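Local coordinates for YcaO (Methanopyrus kandleri, PDB 6CIB), which binds ADP and magnesium and, as a YcaO family member, probably uses ATP to support thioamide formation in peptide backbones, at residues A83-R88 with D336-E340; G215-A221 with M233-P239; P239-V245 with I301-R306. All coordinates share one frame; numbering follows the deposited sequence.

Overall arrangement
Contact 2 is the buried one: two neighbouring strands of a three-stranded antiparallel sheet, held by paired backbone bonds. Contacts 1 and 3 are only partly buried, and each sets a helix end against a loop. In contact 1 an arginine past the C-terminal end of helix 68-85 binds backbone carbonyls. In contact 3 the first turn of helix 241-260 meets the loop 301-306 through apolar packing and a stacked Asp-Arg pair. Contacts 2 and 3 share Pro239, where strand 233-238 leads into helix 241-260, and they touch. Contact 1 is on the opposite side of the chain's centre, its centre about 27 Å from that of contact 2 and about 33 Å from that of contact 3.

Contact 1 (A83-R88 with D336-E340); sequences AAAEPR and DLTLE
Arg88 ties Leu337 to the C-terminal end of helix 68-85. The helix end here meets the loop that follows strand 332-336, and an Asx turn shapes that loop. Arg88 NH2 donates to Leu337 O at 2.7 Å, with an N-H...O angle of 148°. The same NH2 donates to Ala84 O at 2.8 Å, so one nitrogen links both segments. Ala84 O is met on a lone pair and lies close to the guanidinium plane. At Leu337 O the donor stands above the carbonyl plane. Arg88 NH1 adds a weak bond to Thr338 O at 3.3 Å. A water also bridges these two groups, accepting from NH1 and donating to Thr338 O. The arginine chain bends at chi3 (-62°), which turns the guanidinium back toward the helix end. Leu339 CD2 lies over one guanidinium face, toward its rim, 3.6 Å from Arg88 NE. The other branch, Leu339 CD1, rests 3.9 Å from Ala84 CA. Ala84 CB packs 3.4 Å from Leu337 O. Further out, the side chains of Ala85 and Leu337 both touch Leu148, a residue of the magnesium site. The side chain of Ala85 is about 9 Å from the bound magnesium. The Asx turn fixes the start of the loop: Asp336 OD1 accepts from Thr338 N, and on its syn lone pair from Thr338 OG1 at 2.8 Å.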
loop_
_atom_site.group_PDB
_atom_site.type_symbol
_atom_site.label_atom_id
_atom_site.label_comp_id
_atom_site.label_asym_id
_atom_site.label_seq_id
_atom_site.Cartn_x
_atom_site.Cartn_y
_atom_site.Cartn_z
ATOM N N ALA A 83 2.114 0.552 15.154
ATOM C CA ALA A 83 2.316 1.146 16.482
ATOM C C ALA A 83 2.412 2.672 16.405
ATOM O O ALA A 83 1.838 3.377 17.236
ATOM C CB ALA A 83 3.540 0.559 17.155
ATOM N N ALA A 84 3.119 3.170 15.389
ATOM C CA ALA A 84 3.240 4.608 15.136
ATOM C C ALA A 84 1.904 5.281 14.812
ATOM O O ALA A 84 1.691 6.435 15.184
ATOM C CB ALA A 84 4.241 4.863 14.022
ATOM N N ALA A 85 1.019 4.552 14.132
ATOM C CA ALA A 85 -0.282 5.053 13.698
ATOM C C ALA A 85 -1.324 5.133 14.811
ATOM O O ALA A 85 -2.367 5.771 14.631
ATOM C CB ALA A 85 -0.823 4.201 12.556
ATOM N N GLU A 86 -1.061 4.465 15.936
ATOM C CA GLU A 86 -1.956 4.525 17.089
ATOM C C GLU A 86 -2.068 5.974 17.592
ATOM O O GLU A 86 -1.054 6.692 17.626
ATOM C CB GLU A 86 -1.508 3.552 18.193
ATOM C CG GLU A 86 -1.829 2.101 17.854
ATOM C CD GLU A 86 -1.317 1.071 18.860
ATOM O OE1 GLU A 86 -0.729 1.423 19.907
ATOM O OE2 GLU A 86 -1.525 -0.123 18.588
ATOM N N PRO A 87 -3.300 6.421 17.935
ATOM C CA PRO A 87 -3.554 7.803 18.364
ATOM C C PRO A 87 -2.563 8.300 19.403
ATOM O O PRO A 87 -2.260 7.592 20.366
ATOM C CB PRO A 87 -4.960 7.735 18.951
ATOM C CG PRO A 87 -5.617 6.670 18.159
ATOM C CD PRO A 87 -4.553 5.639 17.885
ATOM N N ARG A 88 -2.048 9.504 19.179
ATOM C CA ARG A 88 -1.037 10.066 20.043
ATOM C C ARG A 88 -1.428 11.499 20.365
ATOM O O ARG A 88 -1.425 12.375 19.485
ATOM C CB ARG A 88 0.334 9.992 19.373
ATOM C CG ARG A 88 1.390 9.292 20.207
ATOM C CD ARG A 88 2.752 9.387 19.542
ATOM N NE ARG A 88 2.763 8.724 18.241
ATOM C CZ ARG A 88 3.541 9.062 17.218
ATOM N NH1 ARG A 88 4.393 10.073 17.314
ATOM N NH2 ARG A 88 3.462 8.382 16.084
ATOM N N ASP A 336 4.086 13.508 9.665
ATOM C CA ASP A 336 5.151 12.798 10.368
ATOM C C ASP A 336 4.576 11.980 11.531
ATOM O O ASP A 336 3.880 12.525 12.390
ATOM C CB ASP A 336 6.173 13.816 10.887
ATOM C CG ASP A 336 7.491 13.181 11.317
ATOM O OD1 ASP A 336 7.593 11.942 11.436
ATOM O OD2 ASP A 336 8.449 13.943 11.547
ATOM N N LEU A 337 4.868 10.674 11.547
ATOM C CA LEU A 337 4.411 9.784 12.624
ATOM C C LEU A 337 5.539 9.063 13.370
ATOM O O LEU A 337 5.285 8.133 14.142
ATOM C CB LEU A 337 3.366 8.777 12.098
ATOM C CG LEU A 337 1.964 9.328 11.783
ATOM C CD1 LEU A 337 1.090 8.268 11.128
ATOM C CD2 LEU A 337 1.285 9.877 13.028
ATOM N N THR A 338 6.773 9.495 13.129
ATOM C CA THR A 338 7.960 8.999 13.821
ATOM C C THR A 338 7.738 9.042 15.335
ATOM O O THR A 338 7.402 10.078 15.888
ATOM C CB THR A 338 9.201 9.834 13.429
ATOM O OG1 THR A 338 9.321 9.857 11.997
ATOM C CG2 THR A 338 10.490 9.271 14.049
ATOM N N LEU A 339 7.873 7.893 15.984
ATOM C CA LEU A 339 7.825 7.830 17.443
ATOM C C LEU A 339 9.137 8.354 18.005
ATOM O O LEU A 339 10.196 8.096 17.443
ATOM C CB LEU A 339 7.556 6.397 17.924
ATOM C CG LEU A 339 6.124 5.868 17.818
ATOM C CD1 LEU A 339 6.122 4.352 17.699
ATOM C CD2 LEU A 339 5.279 6.317 19.000
ATOM N N GLU A 340 9.052 9.117 19.093
ATOM C CA GLU A 340 10.234 9.681 19.759
ATOM C C GLU A 340 11.206 8.594 20.238
ATOM O O GLU A 340 12.401 8.669 19.952
ATOM C CB GLU A 340 9.822 10.599 20.921
ATOM C CG GLU A 340 8.982 11.806 20.507
ATOM C CD GLU A 340 8.391 12.582 21.680
ATOM O OE1 GLU A 340 8.170 11.999 22.769
ATOM O OE2 GLU A 340 8.134 13.793 21.508
HETATM O O HOH W 1 5.309 11.819 15.303
#

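Contact 2 (G215-A221 with M233-P239); sequences GVYVVGA and MGFGASP
Tyr217 and Ser238 pair across an antiparallel beta hairpin, with Tyr217 N bonded to Ser238 O and Ser238 N to Tyr217 O. Val219 with Gly236 and Ala221 with Gly234 form the other hydrogen-bonded pairs. The Val219 N to Gly236 O bond is 2.8 Å and nearly straight, at 169°. Tyr217 CB sits 3.7 Å from Ser238 O. CG is anti to the carbonyl carbon (chi1 -62°), and the ring runs out beside the end of the partner strand. There Pro239 O meets the ring at its edge, 3.7 Å from Tyr217 CD2. CE2 stays near the same oxygen, and OH ends in a hydrogen bond to Asp305 O. Tyr217, Val219 and Ala221 face helix 241-260. Val218 and Phe235 point to the other side, onto helix 154-177, where the Phe235 ring stacks with Trp171. Val218 CG2 touches Ala237 CB at 3.9 Å. Gly220 has no side chain, which lets Phe235 CD1 lie 3.7 Å from Gly220 CA. At the Tyr217 end a water donates to both Gly215 O and Pro239 O, 2.6 Å from the former.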
loop_
_atom_site.group_PDB
_atom_site.type_symbol
_atom_site.label_atom_id
_atom_site.label_comp_id
_atom_site.label_asym_id
_atom_site.label_seq_id
_atom_site.Cartn_x
_atom_site.Cartn_y
_atom_site.Cartn_z
ATOM N N GLY A 215 3.923 8.341 -15.308
ATOM C CA GLY A 215 5.187 7.788 -14.845
ATOM C C GLY A 215 5.044 6.681 -13.810
ATOM O O GLY A 215 6.034 6.028 -13.484
ATOM N N VAL A 216 3.830 6.478 -13.286
ATOM C CA VAL A 216 3.566 5.439 -12.279
ATOM C C VAL A 216 2.660 4.362 -12.881
ATOM O O VAL A 216 1.585 4.669 -13.405
ATOM C CB VAL A 216 2.925 6.000 -10.980
ATOM C CG1 VAL A 216 2.715 4.888 -9.946
ATOM C CG2 VAL A 216 3.783 7.098 -10.380
ATOM N N TYR A 217 3.112 3.114 -12.807
ATOM C CA TYR A 217 2.347 1.962 -13.298
ATOM C C TYR A 217 1.711 1.217 -12.143
ATOM O O TYR A 217 2.331 1.068 -11.095
ATOM C CB TYR A 217 3.253 1.027 -14.114
ATOM C CG TYR A 217 3.815 1.705 -15.340
ATOM C CD1 TYR A 217 3.044 1.832 -16.506
ATOM C CD2 TYR A 217 5.106 2.247 -15.334
ATOM C CE1 TYR A 217 3.544 2.468 -17.634
ATOM C CE2 TYR A 217 5.618 2.887 -16.459
ATOM C CZ TYR A 217 4.835 2.994 -17.601
ATOM O OH TYR A 217 5.331 3.623 -18.717
ATOM N N VAL A 218 0.469 0.774 -12.334
ATOM C CA VAL A 218 -0.223 -0.033 -11.328
ATOM C C VAL A 218 -0.598 -1.389 -11.935
ATOM O O VAL A 218 -1.211 -1.447 -13.012
ATOM C CB VAL A 218 -1.461 0.686 -10.729
ATOM C CG1 VAL A 218 -2.101 -0.151 -9.625
ATOM C CG2 VAL A 218 -1.086 2.063 -10.176
ATOM N N VAL A 219 -0.198 -2.463 -11.248
ATOM C CA VAL A 219 -0.432 -3.842 -11.691
ATOM C C VAL A 219 -1.315 -4.565 -10.674
ATOM O O VAL A 219 -1.126 -4.428 -9.469
ATOM C CB VAL A 219 0.904 -4.609 -11.928
ATOM C CG1 VAL A 219 0.689 -6.094 -12.214
ATOM C CG2 VAL A 219 1.685 -3.989 -13.075
ATOM N N GLY A 220 -2.285 -5.317 -11.182
ATOM C CA GLY A 220 -3.101 -6.209 -10.372
ATOM C C GLY A 220 -2.843 -7.652 -10.745
ATOM O O GLY A 220 -2.597 -7.967 -11.912
ATOM N N ALA A 221 -2.872 -8.521 -9.737
ATOM C CA ALA A 221 -2.810 -9.966 -9.925
ATOM C C ALA A 221 -4.041 -10.591 -9.293
ATOM O O ALA A 221 -4.394 -10.262 -8.159
ATOM C CB ALA A 221 -1.544 -10.548 -9.316
HETATM N N MSE A 233 -6.482 -11.248 -4.439
HETATM C CA MSE A 233 -5.962 -10.236 -5.356
HETATM C C MSE A 233 -4.748 -9.610 -4.742
HETATM O O MSE A 233 -4.665 -9.468 -3.526
HETATM C CB MSE A 233 -7.007 -9.153 -5.608
HETATM C CG MSE A 233 -8.285 -9.672 -6.256
HETATM SE SE MSE A 233 -9.448 -8.116 -6.616
HETATM C CE MSE A 233 -10.045 -7.846 -4.769
ATOM N N GLY A 234 -3.787 -9.247 -5.585
ATOM C CA GLY A 234 -2.603 -8.495 -5.166
ATOM C C GLY A 234 -2.388 -7.301 -6.079
ATOM O O GLY A 234 -2.746 -7.354 -7.260
ATOM N N PHE A 235 -1.821 -6.224 -5.531
ATOM C CA PHE A 235 -1.548 -5.007 -6.301
ATOM C C PHE A 235 -0.165 -4.442 -6.020
ATOM O O PHE A 235 0.375 -4.603 -4.924
ATOM C CB PHE A 235 -2.605 -3.924 -6.030
ATOM C CG PHE A 235 -4.005 -4.365 -6.322
ATOM C CD1 PHE A 235 -4.540 -4.224 -7.601
ATOM C CD2 PHE A 235 -4.790 -4.951 -5.319
ATOM C CE1 PHE A 235 -5.833 -4.663 -7.881
ATOM C CE2 PHE A 235 -6.079 -5.393 -5.599
ATOM C CZ PHE A 235 -6.600 -5.243 -6.877
ATOM N N GLY A 236 0.395 -3.778 -7.024
ATOM C CA GLY A 236 1.649 -3.049 -6.882
ATOM C C GLY A 236 1.653 -1.789 -7.722
ATOM O O GLY A 236 1.039 -1.744 -8.792
ATOM N N ALA A 237 2.331 -0.762 -7.222
ATOM C CA ALA A 237 2.537 0.472 -7.972
ATOM C C ALA A 237 3.994 0.887 -7.879
ATOM O O ALA A 237 4.590 0.856 -6.789
ATOM C CB ALA A 237 1.624 1.582 -7.471
ATOM N N SER A 238 4.555 1.261 -9.032
ATOM C CA SER A 238 5.933 1.741 -9.141
ATOM C C SER A 238 6.158 2.483 -10.460
ATOM O O SER A 238 5.488 2.173 -11.452
ATOM C CB SER A 238 6.900 0.569 -9.075
ATOM O OG SER A 238 8.239 1.019 -9.144
ATOM N N PRO A 239 7.096 3.457 -10.477
ATOM C CA PRO A 239 7.630 3.975 -11.749
ATOM C C PRO A 239 8.320 2.888 -12.584
ATOM O O PRO A 239 8.417 3.015 -13.801
ATOM C CB PRO A 239 8.650 5.036 -11.304
ATOM C CG PRO A 239 8.953 4.712 -9.878
ATOM C CD PRO A 239 7.646 4.209 -9.332
HETATM O O HOH W 2 8.078 5.587 -15.055
#

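Contact 3 (P239-V245 with I301-R306); sequences PDPEMAV and IDDLDR
Asp240 OD1 accepts from Glu242 N at 3.0 Å, while the same side chain lies against Arg306. The capping bond is bent, at 134°, and the donor comes from above the carboxylate plane. The Asp240 carboxylate is stacked on the Arg306 guanidinium, the planes 24° apart; chi1 of 178° swings CG away from the backbone N to put it there. Asp240 CB lies over one guanidinium face, toward its rim, 3.6 Å from Arg306 NH2. Asp240 OD2 is 4.2 Å from Arg306 NH1 and well out of the guanidinium plane. No N-H points at the oxygen, so any attraction is probably one of charges alone. Arg306 NE is buried without a hydrogen-bond partner; Pro239 O is 4.0 Å from it. A leucine in place of Arg306 would probably leave Asp240 without this nearby positive charge and its CB without the flat group lying over it. Asp240 is the N-cap of helix 241-260, which follows directly on strand 233-238. The first helix turn packs on the loop between strand 298-300 and helix 313-325, which opens with a short 3-10 turn. Pro241 packs against this loop, where Pro241 CB meets Leu304 CD1 at 3.8 Å. Both Pro241 and Leu304 also touch Tyr217 of strand 217-224. Ile301 reaches the helix with the end of its longer branch. Ile301 CD1 lies near Pro241 O and touches Val245 CG2 at 3.7 Å.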
loop_
_atom_site.group_PDB
_atom_site.type_symbol
_atom_site.label_atom_id
_atom_site.label_comp_id
_atom_site.label_asym_id
_atom_site.label_seq_id
_atom_site.Cartn_x
_atom_site.Cartn_y
_atom_site.Cartn_z
ATOM N N PRO A 239 7.096 3.457 -10.477
ATOM C CA PRO A 239 7.630 3.975 -11.749
ATOM C C PRO A 239 8.320 2.888 -12.584
ATOM O O PRO A 239 8.417 3.015 -13.801
ATOM C CB PRO A 239 8.650 5.036 -11.304
ATOM C CG PRO A 239 8.953 4.712 -9.878
ATOM C CD PRO A 239 7.646 4.209 -9.332
ATOM N N ASP A 240 8.786 1.833 -11.917
ATOM C CA ASP A 240 9.342 0.675 -12.577
ATOM C C ASP A 240 8.246 -0.394 -12.703
ATOM O O ASP A 240 7.854 -0.991 -11.700
ATOM C CB ASP A 240 10.555 0.166 -11.779
ATOM C CG ASP A 240 11.182 -1.094 -12.368
ATOM O OD1 ASP A 240 10.667 -1.661 -13.360
ATOM O OD2 ASP A 240 12.216 -1.524 -11.814
ATOM N N PRO A 241 7.769 -0.659 -13.943
ATOM C CA PRO A 241 6.681 -1.637 -14.123
ATOM C C PRO A 241 7.018 -3.055 -13.632
ATOM O O PRO A 241 6.120 -3.780 -13.194
ATOM C CB PRO A 241 6.423 -1.611 -15.634
ATOM C CG PRO A 241 7.687 -1.087 -16.243
ATOM C CD PRO A 241 8.239 -0.116 -15.238
ATOM N N GLU A 242 8.298 -3.427 -13.689
ATOM C CA GLU A 242 8.775 -4.714 -13.165
ATOM C C GLU A 242 8.568 -4.848 -11.651
ATOM O O GLU A 242 8.226 -5.921 -11.182
ATOM C CB GLU A 242 10.253 -4.939 -13.498
ATOM C CG GLU A 242 10.543 -5.315 -14.946
ATOM C CD GLU A 242 12.034 -5.402 -15.223
ATOM O OE1 GLU A 242 12.677 -6.390 -14.807
ATOM O OE2 GLU A 242 12.576 -4.471 -15.846
HETATM N N MSE A 243 8.784 -3.758 -10.911
HETATM C CA MSE A 243 8.554 -3.711 -9.458
HETATM C C MSE A 243 7.082 -3.807 -9.161
HETATM O O MSE A 243 6.688 -4.499 -8.222
HETATM C CB MSE A 243 9.133 -2.427 -8.857
HETATM C CG MSE A 243 8.970 -2.402 -7.334
HETATM SE SE MSE A 243 9.421 -0.642 -6.583
HETATM C CE MSE A 243 11.348 -0.935 -6.799
ATOM N N ALA A 244 6.264 -3.115 -9.955
ATOM C CA ALA A 244 4.801 -3.170 -9.817
ATOM C C ALA A 244 4.253 -4.595 -9.968
ATOM O O ALA A 244 3.369 -5.001 -9.204
ATOM C CB ALA A 244 4.124 -2.223 -10.811
ATOM N N VAL A 245 4.788 -5.343 -10.938
ATOM C CA VAL A 245 4.422 -6.752 -11.156
ATOM C C VAL A 245 4.838 -7.591 -9.939
ATOM O O VAL A 245 4.033 -8.382 -9.415
ATOM C CB VAL A 245 5.087 -7.329 -12.435
ATOM C CG1 VAL A 245 4.829 -8.825 -12.589
ATOM C CG2 VAL A 245 4.595 -6.595 -13.668
ATOM N N ILE A 301 4.953 -5.941 -21.403
ATOM C CA ILE A 301 5.688 -5.180 -20.378
ATOM C C ILE A 301 6.821 -4.306 -20.945
ATOM O O ILE A 301 7.021 -3.176 -20.490
ATOM C CB ILE A 301 6.145 -6.040 -19.160
ATOM C CG1 ILE A 301 6.662 -5.123 -18.031
ATOM C CG2 ILE A 301 7.159 -7.115 -19.561
ATOM C CD1 ILE A 301 6.643 -5.727 -16.641
ATOM N N ASP A 302 7.516 -4.823 -21.961
ATOM C CA ASP A 302 8.639 -4.124 -22.607
ATOM C C ASP A 302 8.219 -2.859 -23.363
ATOM O O ASP A 302 9.055 -1.992 -23.615
ATOM C CB ASP A 302 9.406 -5.068 -23.538
ATOM C CG ASP A 302 9.653 -6.423 -22.913
ATOM O OD1 ASP A 302 8.695 -7.237 -22.869
ATOM O OD2 ASP A 302 10.794 -6.665 -22.464
ATOM N N ASP A 303 6.935 -2.762 -23.713
ATOM C CA ASP A 303 6.382 -1.585 -24.383
ATOM C C ASP A 303 6.206 -0.390 -23.442
ATOM O O ASP A 303 6.071 0.743 -23.902
ATOM C CB ASP A 303 5.040 -1.917 -25.058
ATOM C CG ASP A 303 5.188 -2.827 -26.283
ATOM O OD1 ASP A 303 6.295 -2.947 -26.856
ATOM O OD2 ASP A 303 4.170 -3.425 -26.682
ATOM N N LEU A 304 6.198 -0.644 -22.134
ATOM C CA LEU A 304 6.008 0.412 -21.144
ATOM C C LEU A 304 7.278 1.245 -20.954
ATOM O O LEU A 304 8.327 0.711 -20.598
ATOM C CB LEU A 304 5.500 -0.165 -19.809
ATOM C CG LEU A 304 4.203 -0.990 -19.816
ATOM C CD1 LEU A 304 3.925 -1.574 -18.439
ATOM C CD2 LEU A 304 3.006 -0.182 -20.305
ATOM N N ASP A 305 7.169 2.548 -21.218
ATOM C CA ASP A 305 8.275 3.503 -21.044
ATOM C C ASP A 305 8.658 3.648 -19.577
ATOM O O ASP A 305 7.786 3.693 -18.714
ATOM C CB ASP A 305 7.886 4.895 -21.569
ATOM C CG ASP A 305 7.584 4.912 -23.061
ATOM O OD1 ASP A 305 8.421 4.418 -23.862
ATOM O OD2 ASP A 305 6.509 5.441 -23.432
ATOM N N ARG A 306 9.959 3.712 -19.305
ATOM C CA ARG A 306 10.445 4.147 -17.996
ATOM C C ARG A 306 10.558 5.664 -18.015
ATOM O O ARG A 306 11.531 6.213 -18.532
ATOM C CB ARG A 306 11.784 3.495 -17.637
ATOM C CG ARG A 306 11.647 2.091 -17.065
ATOM C CD ARG A 306 12.624 1.827 -15.926
ATOM N NE ARG A 306 12.237 2.508 -14.686
ATOM C CZ ARG A 306 12.940 2.491 -13.551
ATOM N NH1 ARG A 306 14.088 1.825 -13.471
ATOM N NH2 ARG A 306 12.494 3.148 -12.485
#